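Universal stress protein MJ0577 (Methanocaldococcus jannaschii, PDB 1MJH) binds ATP together with a manganese ion as a homodimeric member of the universal stress protein A family. Local coordinates at residues S141-E144 with N145-K149. Sequence-based numbering, arbitrary orientation.
Sequences SVTE and NVIKK. With ATP (adenosine-5'-triphosphate), chain F.
Glu144 and Lys148, one helical turn apart, run side by side in the same direction and join in a salt bridge of 2.7 Å from Lys148 NZ to Glu144 OE2. The carboxylate offers its anti lone pair, the one turned away from OE1. Glu144 CG stands anti to the backbone N (chi1 -172°), and the extended Lys148 chain runs past that methylene before its ammonium meets the acid. With an alanine in place of Lys148, the Glu144 carboxylate would probably lose this counter-charge and be freer to turn, close to Glu144 of the second subunit.

One turn nearer the ATP, Ser141 O takes the backbone N of Asn145 at 3.0 Å and, weakly, its amide ND2. A water donates to Ser141 OG and weakly accepts from the same ND2, linking the two side chains loosely. Serine suits this place because its short hydroxyl, as well as its backbone N, reaches the gamma-phosphate: OG lies 2.7 Å from ATP O1G. Val142 N bonds ATP O1A at 2.8 Å, with a weaker bond from Thr143 N, so the positive end of the helix dipole would probably steady the phosphates.

Behind this first shell, beta-branched residues fit the buried side. Val142 CG1 faces Val146 CG2 at 4.3 Å, and both valines pack on Ile112 of helix 108-118. Thr143 CG2 lies 3.8 Å from Ile147 CD1, both residues touching Val156, while Thr143 OG1 bonds Gly127 O at the end of strand 123-127. This is the amphipathic helix of a beta-alpha-beta crossover between strands 123-127 and 154-157, its N-terminus holding nucleotide phosphates in the parallel-sheet fold of the universal stress proteins.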
# COMPACT_ATOMS: atom_id res chain seq x y z
N SER B 141 0.71 -7.33 -12.46
CA SER B 141 2.05 -7.85 -12.31
C SER B 141 3.06 -6.76 -11.98
O SER B 141 3.99 -7.11 -11.24
CB SER B 141 2.52 -8.63 -13.56
OG SER B 141 2.80 -7.73 -14.61
N VAL B 142 2.82 -5.48 -12.37
CA VAL B 142 3.85 -4.50 -11.98
C VAL B 142 3.76 -4.23 -10.48
O VAL B 142 4.71 -4.26 -9.73
CB VAL B 142 3.69 -3.21 -12.81
CG1 VAL B 142 4.73 -2.16 -12.37
CG2 VAL B 142 3.80 -3.47 -14.31
N THR B 143 2.49 -4.06 -9.99
CA THR B 143 2.31 -3.84 -8.56
C THR B 143 2.76 -5.03 -7.72
O THR B 143 3.43 -4.83 -6.71
CB THR B 143 0.84 -3.51 -8.19
OG1 THR B 143 0.54 -2.41 -9.07
CG2 THR B 143 0.73 -3.16 -6.73
N GLU B 144 2.40 -6.25 -8.15
CA GLU B 144 2.86 -7.41 -7.36
C GLU B 144 4.39 -7.48 -7.32
O GLU B 144 4.92 -7.69 -6.25
CB GLU B 144 2.29 -8.70 -7.98
CG GLU B 144 2.63 -9.86 -6.99
CD GLU B 144 1.95 -11.14 -7.38
OE1 GLU B 144 1.02 -11.16 -8.20
OE2 GLU B 144 2.37 -12.21 -6.83
N ASN B 145 5.06 -7.23 -8.45
CA ASN B 145 6.55 -7.24 -8.38
C ASN B 145 7.12 -6.10 -7.57
O ASN B 145 8.15 -6.27 -6.90
CB ASN B 145 7.08 -7.10 -9.81
CG ASN B 145 7.24 -8.38 -10.56
OD1 ASN B 145 7.94 -9.32 -10.15
ND2 ASN B 145 6.62 -8.46 -11.75
N VAL B 146 6.54 -4.88 -7.66
CA VAL B 146 7.09 -3.79 -6.84
C VAL B 146 6.89 -4.05 -5.36
O VAL B 146 7.81 -3.78 -4.55
CB VAL B 146 6.42 -2.45 -7.23
CG1 VAL B 146 6.74 -1.37 -6.19
CG2 VAL B 146 6.87 -2.14 -8.67
N ILE B 147 5.74 -4.60 -4.93
CA ILE B 147 5.60 -4.85 -3.50
C ILE B 147 6.63 -5.89 -3.03
O ILE B 147 7.16 -5.78 -1.92
CB ILE B 147 4.16 -5.37 -3.21
CG1 ILE B 147 3.16 -4.20 -3.40
CG2 ILE B 147 4.07 -5.97 -1.82
CD1 ILE B 147 1.75 -4.83 -3.46
N LYS B 148 6.81 -6.94 -3.79
CA LYS B 148 7.71 -8.05 -3.42
C LYS B 148 9.18 -7.64 -3.55
O LYS B 148 9.97 -8.23 -2.82
CB LYS B 148 7.48 -9.25 -4.34
CG LYS B 148 6.11 -9.88 -4.03
CD LYS B 148 5.82 -11.13 -4.80
CE LYS B 148 4.61 -11.87 -4.20
NZ LYS B 148 4.35 -13.03 -5.15
N LYS B 149 9.47 -6.70 -4.44
CA LYS B 149 10.94 -6.46 -4.62
C LYS B 149 11.39 -5.20 -3.97
O LYS B 149 12.62 -5.05 -3.78
CB LYS B 149 11.24 -6.52 -6.12
CG LYS B 149 11.20 -7.93 -6.74
CD LYS B 149 11.27 -7.88 -8.26
CE LYS B 149 10.94 -9.21 -8.91
NZ LYS B 149 11.31 -9.19 -10.36
PG ATP F . -0.39 -6.47 -16.37
O1G ATP F . 0.24 -7.43 -15.42
O2G ATP F . 0.59 -5.51 -16.77
O3G ATP F . -1.01 -7.13 -17.52
PB ATP F . -2.23 -4.39 -15.37
O1B ATP F . -3.68 -4.51 -15.17
O2B ATP F . -1.93 -3.55 -16.53
O3B ATP F . -1.59 -5.82 -15.47
PA ATP F . -0.14 -3.12 -13.66
O1A ATP F . 0.46 -4.00 -12.68
O2A ATP F . 0.60 -2.83 -14.84
O3A ATP F . -1.61 -3.76 -14.04
O5' ATP F . -0.62 -1.71 -13.16
C5' ATP F . -0.50 -1.43 -11.74
C4' ATP F . 0.08 -0.04 -11.55
O4' ATP F . 1.51 -0.11 -11.95
C3' ATP F . -0.47 1.07 -12.42
O3' ATP F . -1.70 1.61 -11.91
C2' ATP F . 0.71 2.08 -12.37
O2' ATP F . 0.67 2.78 -11.11
C1' ATP F . 1.92 1.11 -12.45
N9 ATP F . 2.45 0.95 -13.80
C8 ATP F . 2.20 -0.02 -14.70
N7 ATP F . 2.91 0.08 -15.81
C5 ATP F . 3.61 1.19 -15.64
C6 ATP F . 4.53 1.80 -16.48
N6 ATP F . 4.80 1.29 -17.68
N1 ATP F . 5.10 2.91 -16.03
C2 ATP F . 4.82 3.41 -14.79
N3 ATP F . 3.95 2.89 -13.90
C4 ATP F . 3.38 1.79 -14.45
O HOH W 1 5.52 -6.93 -14.56